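Cyclopropane-fatty-acyl-phospholipid synthase 1 (Mycobacterium tuberculosis, PDB 1KP9) transfers a methylene group from S-adenosyl-L-methionine to a double bond of mycolic acids, forming the distal cyclopropane ring of the alpha class. Local coordinates at residues A[168-173]-A[204-209]; A[148-153]-A[164-169]; A[138-143]-A[260-265]. One frame throughout, in Å; residues are numbered along the deposited sequence.

Contact 1: A[168-173]-A[204-209]; sequences TITGLH and RLPSIP
At the C-terminal end of strand 163-171, in the central sheet of the Rossmann-like methyltransferase fold, T170 and G171 lie against P206 and S207, the residues that lead into helix 208-215. The backbones touch directly: G171 N donates to P206 O at 2.7 Å, although the position of that carbonyl oxygen is doubtful, and G171 O receives a CA-H...O contact from S207 CA at 3.2 Å. L205 straddles the methyl of I169 with its two branches, CD1 and CD2 each lying 3.7 Å from I169 CG2. Next to it, the ring of P206 leans on the strand through CD, 3.4 Å from I169 O.

Beyond the strand, H173 reaches back over the start of the helix. With CG anti to the backbone N (chi1 -173°), its imidazole brings CD2 to S207 OG at 3.4 Å, the oxygen sitting at the ring edge and in its plane. H173 CD2 also lies 3.5 Å from P209 CB. S207 OG itself caps the helix by accepting from M210 N, while H173 ND1 is hydrogen-bonded to K175 N; both bonds are made close by in sequence.

The side chains therefore meet largely through carbon, apart from S207 OG at the imidazole edge. The one hydrogen bond across the segments runs between backbones, its acceptor placed with doubt, and packing of L205, P206, P209 and H173 supplies the rest of the contact.

Contact 2: A[148-153]-A[164-169]; sequences DAFFSL and MLLHTI. With ACY (acetic acid), chain C.
M164 and L166, two residues apart on strand 163-171, both point at helix 147-155 and meet F150 and F151 there. The helix runs roughly antiparallel to the strand, at 153°, and the axes of the two short segments approach to 11.7 Å, as befits the helix and second strand of the beta-alpha-beta unit formed by 132-136, 147-155 and 163-171. The backbones stay well separated, and the interval is filled by these four side chains.

M164 leaves the strand extended, with chi1 and chi2 both near 175°, then bends at chi3 (75°). This sets CE between the two rings, 3.8 Å from F151 CE2 and nearly as close to F150 CE2. The sulfur makes a Met-aromatic contact with F150, M164 SD lying obliquely 4.8 Å from the ring centroid. L166 divides its two methyls between the same phenylalanines: CD2 meets the edge of the F150 ring, in its plane and 3.7 Å from F150 CE2, while L166 CD1 sits 3.4 Å from F151 CZ. F150 and L166 run alongside each other head to tail. F150 also packs edge-to-face with W123, a residue inferred by similarity to bind S-adenosyl-L-methionine.

H167 points the other way from the strand, and its NE2 donates to OXT of an acetic acid molecule at 3.0 Å, a molecule probably taken up from the crystallisation liquor; Y232 OH and C35 N bind it too. The two faces of the sheet thus differ at this strand: the one toward the helix is held by dispersion and sulfur-aromatic contacts without any hydrogen bond between the segments, while on the other H167 offers an N-H to a carboxyl oxygen of the bound molecule.

Contact 3: A[138-143]-A[260-265]; sequences AFEHFG and ERYMKY
One carboxylate, that of E140, is shared by R261 and Y262, and R261 in turn lies layered on the ring of Y265, so that a single arginine packs on an aromatic face and forms a salt bridge at the same time. R261 NH2 stands 3.8 Å above the centre of the Y265 ring. R261 NH1 donates to E140 OE2 at 2.8 Å with a fairly straight N-H...O angle of 161°, nearly in the guanidinium plane but 28° out of the carboxylate plane; the second bond, from NH2, is weak. The bend of R261 at its second torsion carries the group back toward the loop.

The other carboxylate oxygen is taken by Y262, whose OH donates to E140 OE1 at 2.5 Å on the syn side, the tyrosine ring standing almost perpendicular to the carboxylate. Y33 OH also bonds to OE1, and a water bridges E140 OE2 and R261 NH2 and reaches Y265 OH weakly, so the acid is fixed from several directions. Alongside the carboxylate cluster, F139 CE2 comes to Y265 CE2 at 3.5 Å, the two rings inclined at 45°. Y265 OH packs at the edge of the F142 ring, 3.7 Å from F142 CE1, and is hydrogen-bonded to P201 O.

The arrangement ties the loop after strand 132-136 to helix 256-274. Y33 is a cofactor-binding residue by similarity, and C269, on the same helix, is the inferred active-site residue. A loop at the C-terminal end of a parallel strand commonly borders the active site in Rossmann-like methyltransferases, consistent with the nearness of Y33 and C269.

How the contacts relate
Contacts 1 and 2 follow one another along strand 163-171, share T168 and I169, and have centres about 13 Å apart; both are nested within the long chain loop that contact 3 closes. I169 connects them to contact 3: its CD1 lies 3.8 Å from F139 CD1 and 3.9 Å from F142 CE2. From contact 1, L205 CD2 adds a touch on F142 CD2 at 3.6 Å. Contact 3 is centred about 17 Å from the centre of contact 1 and 22 Å from that of contact 2. The side chains of I169 and F139 each lie about 4 Å from the bound acetic acid, and about 7 and 4 Å respectively from that of C269, the inferred active-site residue.

Contact 1: A[168-173]-A[204-209]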
ATOM      1  N   THR A 168       3.063   3.091   2.522  1.00 32.60           N
ATOM      2  CA  THR A 168       3.149   2.024   3.505  1.00 31.51           C
ATOM      3  C   THR A 168       2.569   2.416   4.838  1.00 31.01           C
ATOM      4  O   THR A 168       2.411   3.594   5.138  1.00 34.12           O
ATOM      5  CB  THR A 168       4.623   1.606   3.738  1.00 32.43           C
ATOM      6  OG1 THR A 168       4.675   0.495   4.642  1.00 31.45           O
ATOM      7  CG2 THR A 168       5.418   2.766   4.325  1.00 28.46           C
ATOM      8  N   ILE A 169       2.228   1.413   5.631  1.00 29.36           N
ATOM      9  CA  ILE A 169       1.707   1.668   6.951  1.00 30.07           C
ATOM     10  C   ILE A 169       2.973   1.781   7.798  1.00 30.32           C
ATOM     11  O   ILE A 169       3.924   1.034   7.603  1.00 31.01           O
ATOM     12  CB  ILE A 169       0.835   0.493   7.458  1.00 28.91           C
ATOM     13  CG1 ILE A 169      -0.467   0.422   6.649  1.00 26.74           C
ATOM     14  CG2 ILE A 169       0.551   0.648   8.962  1.00 26.17           C
ATOM     15  CD1 ILE A 169      -1.518  -0.500   7.259  1.00 20.12           C
ATOM     16  N   THR A 170       3.001   2.737   8.710  1.00 31.30           N
ATOM     17  CA  THR A 170       4.167   2.905   9.556  1.00 32.61           C
ATOM     18  C   THR A 170       3.730   2.903  11.007  1.00 35.20           C
ATOM     19  O   THR A 170       2.555   3.124  11.317  1.00 35.43           O
ATOM     20  CB  THR A 170       4.887   4.233   9.270  1.00 30.67           C
ATOM     21  OG1 THR A 170       3.979   5.318   9.490  1.00 30.00           O
ATOM     22  CG2 THR A 170       5.407   4.269   7.843  1.00 27.53           C
ATOM     23  N   GLY A 171       4.680   2.636  11.894  1.00 36.95           N
ATOM     24  CA  GLY A 171       4.385   2.635  13.309  1.00 39.83           C
ATOM     25  C   GLY A 171       5.141   3.786  13.935  1.00 43.04           C
ATOM     26  O   GLY A 171       6.021   4.368  13.303  1.00 42.25           O
ATOM     27  N   LEU A 172       4.809   4.115  15.177  1.00 47.93           N
ATOM     28  CA  LEU A 172       5.475   5.211  15.871  1.00 52.49           C
ATOM     29  C   LEU A 172       6.857   4.884  16.432  1.00 55.43           C
ATOM     30  O   LEU A 172       7.032   3.922  17.183  1.00 55.82           O
ATOM     31  CB  LEU A 172       4.576   5.746  16.993  1.00 51.36           C
ATOM     32  CG  LEU A 172       3.820   7.021  16.615  1.00 51.49           C
ATOM     33  CD1 LEU A 172       4.798   8.175  16.488  1.00 50.12           C
ATOM     34  CD2 LEU A 172       3.079   6.811  15.303  1.00 52.17           C
ATOM     35  N   HIS A 173       7.831   5.701  16.041  1.00 59.94           N
ATOM     36  CA  HIS A 173       9.216   5.581  16.492  1.00 64.87           C
ATOM     37  C   HIS A 173       9.198   6.013  17.966  1.00 67.84           C
ATOM     38  O   HIS A 173       8.470   6.936  18.338  1.00 67.25           O
ATOM     39  CB  HIS A 173      10.095   6.515  15.642  1.00 65.03           C
ATOM     40  CG  HIS A 173      11.568   6.373  15.875  1.00 65.92           C
ATOM     41  ND1 HIS A 173      12.195   6.850  17.006  1.00 66.13           N
ATOM     42  CD2 HIS A 173      12.546   5.860  15.091  1.00 65.55           C
ATOM     43  CE1 HIS A 173      13.497   6.640  16.908  1.00 65.91           C
ATOM     44  NE2 HIS A 173      13.736   6.041  15.755  1.00 65.95           N
ATOM     45  N   ARG A 204       5.193  -6.262  12.256  1.00 35.60           N
ATOM     46  CA  ARG A 204       6.228  -5.267  12.507  1.00 37.52           C
ATOM     47  C   ARG A 204       6.151  -4.148  11.476  1.00 38.43           C
ATOM     48  O   ARG A 204       6.252  -4.388  10.277  1.00 38.39           O
ATOM     49  CB  ARG A 204       7.614  -5.916  12.473  1.00 40.33           C
ATOM     50  CG  ARG A 204       7.879  -6.874  13.626  1.00 43.38           C
ATOM     51  CD  ARG A 204       9.320  -7.366  13.610  1.00 46.42           C
ATOM     52  NE  ARG A 204      10.280  -6.270  13.754  1.00 48.77           N
ATOM     53  CZ  ARG A 204      10.396  -5.508  14.840  1.00 49.84           C
ATOM     54  NH1 ARG A 204       9.613  -5.714  15.896  1.00 49.45           N
ATOM     55  NH2 ARG A 204      11.293  -4.533  14.866  1.00 50.16           N
ATOM     56  N   LEU A 205       5.977  -2.920  11.960  1.00 39.86           N
ATOM     57  CA  LEU A 205       5.848  -1.748  11.097  1.00 38.49           C
ATOM     58  C   LEU A 205       7.054  -0.831  11.125  1.00 39.79           C
ATOM     59  O   LEU A 205       7.694  -0.658  12.162  1.00 42.08           O
ATOM     60  CB  LEU A 205       4.627  -0.931  11.506  1.00 34.91           C
ATOM     61  CG  LEU A 205       3.263  -1.613  11.442  1.00 35.41           C
ATOM     62  CD1 LEU A 205       2.210  -0.650  11.956  1.00 34.40           C
ATOM     63  CD2 LEU A 205       2.952  -2.030  10.014  1.00 33.96           C
ATOM     64  N   PRO A 206       7.384  -0.222   9.979  1.00 39.33           N
ATOM     65  CA  PRO A 206       8.527   0.685   9.934  1.00 39.11           C
ATOM     66  C   PRO A 206       8.064   2.032  10.482  1.00 39.42           C
ATOM     67  O   PRO A 206       6.879   2.363  10.401  1.00 38.62           O
ATOM     68  CB  PRO A 206       8.851   0.743   8.449  1.00 37.98           C
ATOM     69  CG  PRO A 206       7.495   0.687   7.829  1.00 38.63           C
ATOM     70  CD  PRO A 206       6.806  -0.406   8.636  1.00 38.98           C
ATOM     71  N   SER A 207       8.990   2.790  11.060  1.00 38.44           N
ATOM     72  CA  SER A 207       8.675   4.105  11.603  1.00 37.46           C
ATOM     73  C   SER A 207       9.073   5.121  10.548  1.00 36.20           C
ATOM     74  O   SER A 207       9.899   4.822   9.688  1.00 35.14           O
ATOM     75  CB  SER A 207       9.483   4.359  12.876  1.00 39.35           C
ATOM     76  OG  SER A 207      10.872   4.375  12.589  1.00 39.42           O
ATOM     77  N   ILE A 208       8.492   6.314  10.606  1.00 36.91           N
ATOM     78  CA  ILE A 208       8.825   7.349   9.633  1.00 38.76           C
ATOM     79  C   ILE A 208      10.337   7.607   9.618  1.00 40.83           C
ATOM     80  O   ILE A 208      10.955   7.669   8.548  1.00 40.84           O
ATOM     81  CB  ILE A 208       8.066   8.664   9.927  1.00 38.39           C
ATOM     82  CG1 ILE A 208       6.595   8.503   9.551  1.00 37.46           C
ATOM     83  CG2 ILE A 208       8.690   9.821   9.158  1.00 39.19           C
ATOM     84  CD1 ILE A 208       5.785   9.773   9.686  1.00 37.19           C
ATOM     85  N   PRO A 209      10.956   7.757  10.801  1.00 43.29           N
ATOM     86  CA  PRO A 209      12.403   8.000  10.829  1.00 45.26           C
ATOM     87  C   PRO A 209      13.157   6.890  10.094  1.00 46.90           C
ATOM     88  O   PRO A 209      14.027   7.152   9.263  1.00 47.66           O
ATOM     89  CB  PRO A 209      12.720   8.021  12.322  1.00 45.04           C
ATOM     90  CG  PRO A 209      11.471   8.600  12.915  1.00 44.90           C
ATOM     91  CD  PRO A 209      10.380   7.862  12.155  1.00 43.82           C
TER

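Contact 2: A[148-153]-A[164-169]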
ATOM      1  N   ASP A 148      16.389  -1.512   3.636  1.00 67.32           N
ATOM      2  CA  ASP A 148      17.709  -1.037   3.257  1.00 65.50           C
ATOM      3  C   ASP A 148      18.108  -1.568   1.883  1.00 63.03           C
ATOM      4  O   ASP A 148      18.493  -0.805   0.999  1.00 62.17           O
ATOM      5  CB  ASP A 148      18.736  -1.451   4.314  1.00 66.87           C
ATOM      6  CG  ASP A 148      19.546  -0.274   4.824  1.00 68.24           C
ATOM      7  OD1 ASP A 148      18.953   0.621   5.468  1.00 68.46           O
ATOM      8  OD2 ASP A 148      20.771  -0.240   4.573  1.00 68.81           O
ATOM      9  N   ALA A 149      18.010  -2.879   1.708  1.00 60.48           N
ATOM     10  CA  ALA A 149      18.357  -3.505   0.438  1.00 59.45           C
ATOM     11  C   ALA A 149      17.433  -3.004  -0.665  1.00 58.83           C
ATOM     12  O   ALA A 149      17.840  -2.870  -1.824  1.00 59.09           O
ATOM     13  CB  ALA A 149      18.247  -5.021   0.559  1.00 58.89           C
ATOM     14  N   PHE A 150      16.187  -2.729  -0.284  1.00 57.18           N
ATOM     15  CA  PHE A 150      15.170  -2.253  -1.210  1.00 55.30           C
ATOM     16  C   PHE A 150      15.549  -0.941  -1.883  1.00 54.39           C
ATOM     17  O   PHE A 150      15.422  -0.810  -3.098  1.00 53.87           O
ATOM     18  CB  PHE A 150      13.827  -2.097  -0.486  1.00 55.48           C
ATOM     19  CG  PHE A 150      12.690  -1.712  -1.394  1.00 54.98           C
ATOM     20  CD1 PHE A 150      12.293  -2.556  -2.428  1.00 53.21           C
ATOM     21  CD2 PHE A 150      12.032  -0.494  -1.232  1.00 53.98           C
ATOM     22  CE1 PHE A 150      11.262  -2.194  -3.287  1.00 52.96           C
ATOM     23  CE2 PHE A 150      10.996  -0.122  -2.088  1.00 53.15           C
ATOM     24  CZ  PHE A 150      10.613  -0.974  -3.117  1.00 53.05           C
ATOM     25  N   PHE A 151      16.003   0.038  -1.107  1.00 53.83           N
ATOM     26  CA  PHE A 151      16.394   1.308  -1.697  1.00 55.39           C
ATOM     27  C   PHE A 151      17.643   1.133  -2.549  1.00 57.00           C
ATOM     28  O   PHE A 151      17.790   1.786  -3.586  1.00 57.98           O
ATOM     29  CB  PHE A 151      16.644   2.362  -0.621  1.00 53.85           C
ATOM     30  CG  PHE A 151      15.399   2.825   0.059  1.00 52.78           C
ATOM     31  CD1 PHE A 151      14.825   2.074   1.074  1.00 52.29           C
ATOM     32  CD2 PHE A 151      14.776   4.002  -0.340  1.00 52.10           C
ATOM     33  CE1 PHE A 151      13.645   2.484   1.687  1.00 51.80           C
ATOM     34  CE2 PHE A 151      13.597   4.423   0.265  1.00 51.61           C
ATOM     35  CZ  PHE A 151      13.029   3.662   1.280  1.00 51.27           C
ATOM     36  N   SER A 152      18.538   0.251  -2.113  1.00 57.56           N
ATOM     37  CA  SER A 152      19.757  -0.009  -2.863  1.00 58.76           C
ATOM     38  C   SER A 152      19.344  -0.433  -4.260  1.00 58.87           C
ATOM     39  O   SER A 152      19.970  -0.048  -5.246  1.00 59.68           O
ATOM     40  CB  SER A 152      20.574  -1.120  -2.205  1.00 58.75           C
ATOM     41  OG  SER A 152      21.144  -0.668  -0.989  1.00 60.21           O
ATOM     42  N   LEU A 153      18.276  -1.220  -4.336  1.00 58.76           N
ATOM     43  CA  LEU A 153      17.763  -1.688  -5.620  1.00 58.39           C
ATOM     44  C   LEU A 153      17.030  -0.560  -6.337  1.00 57.35           C
ATOM     45  O   LEU A 153      17.124  -0.424  -7.551  1.00 58.11           O
ATOM     46  CB  LEU A 153      16.818  -2.872  -5.414  1.00 58.82           C
ATOM     47  CG  LEU A 153      16.293  -3.536  -6.686  1.00 58.95           C
ATOM     48  CD1 LEU A 153      17.455  -3.980  -7.565  1.00 59.65           C
ATOM     49  CD2 LEU A 153      15.432  -4.721  -6.309  1.00 58.03           C
ATOM     50  N   MET A 164      10.745   7.672  -6.649  1.00 42.32           N
ATOM     51  CA  MET A 164       9.990   6.514  -6.194  1.00 40.71           C
ATOM     52  C   MET A 164       9.034   6.922  -5.097  1.00 38.36           C
ATOM     53  O   MET A 164       9.352   7.748  -4.247  1.00 37.48           O
ATOM     54  CB  MET A 164      10.920   5.418  -5.666  1.00 42.06           C
ATOM     55  CG  MET A 164      10.167   4.227  -5.070  1.00 44.45           C
ATOM     56  SD  MET A 164      11.236   2.858  -4.563  1.00 47.39           S
ATOM     57  CE  MET A 164      11.959   3.555  -3.028  1.00 47.75           C
ATOM     58  N   LEU A 165       7.842   6.352  -5.134  1.00 36.99           N
ATOM     59  CA  LEU A 165       6.862   6.648  -4.119  1.00 34.69           C
ATOM     60  C   LEU A 165       6.543   5.361  -3.376  1.00 34.24           C
ATOM     61  O   LEU A 165       6.259   4.334  -4.002  1.00 33.06           O
ATOM     62  CB  LEU A 165       5.591   7.202  -4.741  1.00 33.45           C
ATOM     63  CG  LEU A 165       4.622   7.606  -3.635  1.00 33.61           C
ATOM     64  CD1 LEU A 165       4.915   9.021  -3.154  1.00 30.49           C
ATOM     65  CD2 LEU A 165       3.242   7.508  -4.160  1.00 35.10           C
ATOM     66  N   LEU A 166       6.597   5.425  -2.046  1.00 33.85           N
ATOM     67  CA  LEU A 166       6.313   4.273  -1.198  1.00 33.42           C
ATOM     68  C   LEU A 166       5.141   4.581  -0.291  1.00 32.68           C
ATOM     69  O   LEU A 166       5.215   5.462   0.561  1.00 33.97           O
ATOM     70  CB  LEU A 166       7.529   3.917  -0.344  1.00 35.47           C
ATOM     71  CG  LEU A 166       8.859   3.793  -1.095  1.00 38.02           C
ATOM     72  CD1 LEU A 166       9.946   3.367  -0.125  1.00 39.12           C
ATOM     73  CD2 LEU A 166       8.732   2.786  -2.226  1.00 39.22           C
ATOM     74  N   HIS A 167       4.057   3.847  -0.500  1.00 32.41           N
ATOM     75  CA  HIS A 167       2.836   3.986   0.278  1.00 31.04           C
ATOM     76  C   HIS A 167       2.853   2.807   1.240  1.00 32.40           C
ATOM     77  O   HIS A 167       2.684   1.653   0.828  1.00 33.49           O
ATOM     78  CB  HIS A 167       1.629   3.906  -0.653  1.00 27.62           C
ATOM     79  CG  HIS A 167       0.315   3.917   0.056  1.00 27.94           C
ATOM     80  ND1 HIS A 167      -0.594   4.945  -0.075  1.00 27.79           N
ATOM     81  CD2 HIS A 167      -0.258   3.013   0.883  1.00 27.77           C
ATOM     82  CE1 HIS A 167      -1.673   4.672   0.634  1.00 27.05           C
ATOM     83  NE2 HIS A 167      -1.495   3.504   1.226  1.00 31.35           N
ATOM     84  N   THR A 168       3.063   3.091   2.522  1.00 32.60           N
ATOM     85  CA  THR A 168       3.149   2.024   3.505  1.00 31.51           C
ATOM     86  C   THR A 168       2.569   2.416   4.838  1.00 31.01           C
ATOM     87  O   THR A 168       2.411   3.594   5.138  1.00 34.12           O
ATOM     88  CB  THR A 168       4.623   1.606   3.738  1.00 32.43           C
ATOM     89  OG1 THR A 168       4.675   0.495   4.642  1.00 31.45           O
ATOM     90  CG2 THR A 168       5.418   2.766   4.325  1.00 28.46           C
ATOM     91  N   ILE A 169       2.228   1.413   5.631  1.00 29.36           N
ATOM     92  CA  ILE A 169       1.707   1.668   6.951  1.00 30.07           C
ATOM     93  C   ILE A 169       2.973   1.781   7.798  1.00 30.32           C
ATOM     94  O   ILE A 169       3.924   1.034   7.603  1.00 31.01           O
ATOM     95  CB  ILE A 169       0.835   0.493   7.458  1.00 28.91           C
ATOM     96  CG1 ILE A 169      -0.467   0.422   6.649  1.00 26.74           C
ATOM     97  CG2 ILE A 169       0.551   0.648   8.962  1.00 26.17           C
ATOM     98  CD1 ILE A 169      -1.518  -0.500   7.259  1.00 20.12           C
TER
HETATM   99  C   ACY C 288      -1.702   0.159   3.128  1.00 21.50           C
HETATM  100  O   ACY C 288      -2.212  -0.947   3.723  1.00 23.58           O
HETATM  101  OXT ACY C 288      -2.440   1.299   3.064  1.00 20.25           O
HETATM  102  CH3 ACY C 288      -0.320   0.124   2.540  1.00 21.07           C

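Contact 3: A[138-143]-A[260-265]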
ATOM      1  N   ALA A 138      -0.075  -3.796   0.537  1.00 31.00           N
ATOM      2  CA  ALA A 138      -1.370  -4.417   0.755  1.00 31.76           C
ATOM      3  C   ALA A 138      -1.492  -4.524   2.263  1.00 33.87           C
ATOM      4  O   ALA A 138      -0.516  -4.813   2.950  1.00 33.55           O
ATOM      5  CB  ALA A 138      -1.418  -5.790   0.119  1.00 31.31           C
ATOM      6  N   PHE A 139      -2.693  -4.299   2.770  1.00 35.89           N
ATOM      7  CA  PHE A 139      -2.930  -4.307   4.196  1.00 38.37           C
ATOM      8  C   PHE A 139      -2.172  -5.336   5.033  1.00 41.93           C
ATOM      9  O   PHE A 139      -1.035  -5.092   5.432  1.00 45.42           O
ATOM     10  CB  PHE A 139      -4.425  -4.410   4.471  1.00 35.74           C
ATOM     11  CG  PHE A 139      -4.784  -4.130   5.895  1.00 35.86           C
ATOM     12  CD1 PHE A 139      -4.080  -3.164   6.615  1.00 33.69           C
ATOM     13  CD2 PHE A 139      -5.816  -4.816   6.518  1.00 33.31           C
ATOM     14  CE1 PHE A 139      -4.399  -2.886   7.937  1.00 35.14           C
ATOM     15  CE2 PHE A 139      -6.142  -4.546   7.838  1.00 36.32           C
ATOM     16  CZ  PHE A 139      -5.429  -3.574   8.553  1.00 35.01           C
ATOM     17  N   GLU A 140      -2.798  -6.473   5.302  1.00 44.43           N
ATOM     18  CA  GLU A 140      -2.200  -7.522   6.133  1.00 47.49           C
ATOM     19  C   GLU A 140      -0.798  -8.027   5.760  1.00 49.25           C
ATOM     20  O   GLU A 140      -0.294  -8.964   6.384  1.00 50.08           O
ATOM     21  CB  GLU A 140      -3.151  -8.718   6.215  1.00 45.78           C
ATOM     22  CG  GLU A 140      -4.450  -8.446   6.953  1.00 45.62           C
ATOM     23  CD  GLU A 140      -5.383  -9.638   6.906  1.00 46.71           C
ATOM     24  OE1 GLU A 140      -5.866  -9.959   5.799  1.00 46.04           O
ATOM     25  OE2 GLU A 140      -5.625 -10.257   7.968  1.00 47.62           O
ATOM     26  N   HIS A 141      -0.170  -7.415   4.759  1.00 51.88           N
ATOM     27  CA  HIS A 141       1.169  -7.820   4.329  1.00 54.29           C
ATOM     28  C   HIS A 141       2.234  -6.938   4.970  1.00 56.11           C
ATOM     29  O   HIS A 141       2.679  -5.950   4.386  1.00 55.23           O
ATOM     30  CB  HIS A 141       1.259  -7.754   2.804  1.00 55.70           C
ATOM     31  CG  HIS A 141       0.223  -8.590   2.114  1.00 58.20           C
ATOM     32  ND1 HIS A 141      -1.126  -8.314   2.186  1.00 57.88           N
ATOM     33  CD2 HIS A 141       0.336  -9.729   1.387  1.00 58.31           C
ATOM     34  CE1 HIS A 141      -1.800  -9.245   1.534  1.00 58.88           C
ATOM     35  NE2 HIS A 141      -0.936 -10.116   1.042  1.00 59.54           N
ATOM     36  N   PHE A 142       2.628  -7.308   6.186  1.00 59.36           N
ATOM     37  CA  PHE A 142       3.627  -6.566   6.948  1.00 62.08           C
ATOM     38  C   PHE A 142       4.906  -7.371   7.008  1.00 65.89           C
ATOM     39  O   PHE A 142       4.891  -8.558   7.345  1.00 66.67           O
ATOM     40  CB  PHE A 142       3.135  -6.312   8.372  1.00 59.15           C
ATOM     41  CG  PHE A 142       1.761  -5.733   8.429  1.00 57.97           C
ATOM     42  CD1 PHE A 142       0.719  -6.430   9.041  1.00 56.16           C
ATOM     43  CD2 PHE A 142       1.490  -4.508   7.825  1.00 56.80           C
ATOM     44  CE1 PHE A 142      -0.575  -5.918   9.045  1.00 55.67           C
ATOM     45  CE2 PHE A 142       0.205  -3.990   7.826  1.00 56.93           C
ATOM     46  CZ  PHE A 142      -0.835  -4.693   8.436  1.00 56.23           C
ATOM     47  N   GLY A 143       6.016  -6.718   6.688  1.00 69.23           N
ATOM     48  CA  GLY A 143       7.308  -7.383   6.705  1.00 72.82           C
ATOM     49  C   GLY A 143       8.317  -6.405   6.155  1.00 75.41           C
ATOM     50  O   GLY A 143       8.944  -6.638   5.120  1.00 75.32           O
ATOM     51  N   GLU A 260     -15.970 -13.385  12.017  1.00 43.43           N
ATOM     52  CA  GLU A 260     -15.877 -12.668  13.277  1.00 44.33           C
ATOM     53  C   GLU A 260     -14.470 -12.142  13.511  1.00 44.30           C
ATOM     54  O   GLU A 260     -14.294 -11.043  14.036  1.00 42.53           O
ATOM     55  CB  GLU A 260     -16.285 -13.588  14.430  1.00 46.99           C
ATOM     56  CG  GLU A 260     -17.748 -14.017  14.390  1.00 49.82           C
ATOM     57  CD  GLU A 260     -18.696 -12.934  14.870  1.00 51.60           C
ATOM     58  OE1 GLU A 260     -18.395 -11.735  14.682  1.00 53.76           O
ATOM     59  OE2 GLU A 260     -19.755 -13.286  15.426  1.00 53.68           O
ATOM     60  N   ARG A 261     -13.469 -12.930  13.124  1.00 44.71           N
ATOM     61  CA  ARG A 261     -12.079 -12.527  13.302  1.00 43.82           C
ATOM     62  C   ARG A 261     -11.825 -11.244  12.543  1.00 42.69           C
ATOM     63  O   ARG A 261     -11.220 -10.314  13.072  1.00 43.18           O
ATOM     64  CB  ARG A 261     -11.128 -13.616  12.798  1.00 44.25           C
ATOM     65  CG  ARG A 261      -9.638 -13.276  12.925  1.00 45.24           C
ATOM     66  CD  ARG A 261      -9.109 -12.423  11.760  1.00 44.26           C
ATOM     67  NE  ARG A 261      -7.675 -12.156  11.885  1.00 42.55           N
ATOM     68  CZ  ARG A 261      -6.935 -11.516  10.986  1.00 42.54           C
ATOM     69  NH1 ARG A 261      -7.479 -11.060   9.870  1.00 42.82           N
ATOM     70  NH2 ARG A 261      -5.641 -11.332  11.204  1.00 44.55           N
ATOM     71  N   TYR A 262     -12.296 -11.189  11.304  1.00 42.08           N
ATOM     72  CA  TYR A 262     -12.095  -9.996  10.497  1.00 42.10           C
ATOM     73  C   TYR A 262     -12.882  -8.806  10.980  1.00 41.44           C
ATOM     74  O   TYR A 262     -12.354  -7.701  11.031  1.00 42.77           O
ATOM     75  CB  TYR A 262     -12.420 -10.256   9.030  1.00 40.29           C
ATOM     76  CG  TYR A 262     -11.196 -10.636   8.272  1.00 39.74           C
ATOM     77  CD1 TYR A 262     -10.638 -11.903   8.418  1.00 40.52           C
ATOM     78  CD2 TYR A 262     -10.547  -9.713   7.456  1.00 39.56           C
ATOM     79  CE1 TYR A 262      -9.467 -12.246   7.774  1.00 40.59           C
ATOM     80  CE2 TYR A 262      -9.367 -10.042   6.806  1.00 40.38           C
ATOM     81  CZ  TYR A 262      -8.831 -11.314   6.970  1.00 41.09           C
ATOM     82  OH  TYR A 262      -7.653 -11.662   6.345  1.00 42.51           O
ATOM     83  N   MET A 263     -14.143  -9.015  11.328  1.00 41.07           N
ATOM     84  CA  MET A 263     -14.940  -7.897  11.800  1.00 41.71           C
ATOM     85  C   MET A 263     -14.257  -7.191  12.969  1.00 40.24           C
ATOM     86  O   MET A 263     -14.229  -5.962  13.028  1.00 39.84           O
ATOM     87  CB  MET A 263     -16.338  -8.376  12.192  1.00 42.60           C
ATOM     88  CG  MET A 263     -17.212  -8.728  10.992  1.00 46.05           C
ATOM     89  SD  MET A 263     -17.805  -7.276  10.080  1.00 48.24           S
ATOM     90  CE  MET A 263     -16.324  -6.693   9.328  1.00 48.33           C
ATOM     91  N   LYS A 264     -13.681  -7.972  13.879  1.00 40.67           N
ATOM     92  CA  LYS A 264     -13.009  -7.423  15.060  1.00 41.15           C
ATOM     93  C   LYS A 264     -11.568  -7.007  14.798  1.00 38.39           C
ATOM     94  O   LYS A 264     -11.001  -6.208  15.539  1.00 39.48           O
ATOM     95  CB  LYS A 264     -13.089  -8.429  16.220  1.00 44.87           C
ATOM     96  CG  LYS A 264     -14.534  -8.682  16.665  1.00 49.24           C
ATOM     97  CD  LYS A 264     -14.681  -9.871  17.597  1.00 52.93           C
ATOM     98  CE  LYS A 264     -16.163 -10.179  17.831  1.00 55.04           C
ATOM     99  NZ  LYS A 264     -16.387 -11.387  18.676  1.00 56.55           N
ATOM    100  N   TYR A 265     -10.973  -7.550  13.745  1.00 35.15           N
ATOM    101  CA  TYR A 265      -9.613  -7.186  13.390  1.00 32.92           C
ATOM    102  C   TYR A 265      -9.693  -5.884  12.603  1.00 33.30           C
ATOM    103  O   TYR A 265      -8.816  -5.030  12.703  1.00 32.92           O
ATOM    104  CB  TYR A 265      -8.976  -8.284  12.529  1.00 31.20           C
ATOM    105  CG  TYR A 265      -7.638  -7.916  11.929  1.00 27.45           C
ATOM    106  CD1 TYR A 265      -6.476  -7.899  12.703  1.00 27.87           C
ATOM    107  CD2 TYR A 265      -7.534  -7.593  10.579  1.00 26.40           C
ATOM    108  CE1 TYR A 265      -5.239  -7.577  12.131  1.00 25.71           C
ATOM    109  CE2 TYR A 265      -6.314  -7.270  10.005  1.00 26.05           C
ATOM    110  CZ  TYR A 265      -5.168  -7.267  10.782  1.00 24.97           C
ATOM    111  OH  TYR A 265      -3.959  -6.990  10.183  1.00 27.42           O
TER
HETATM  112  O   HOH W   1      -3.100 -10.200   9.841  1.00 36.33           O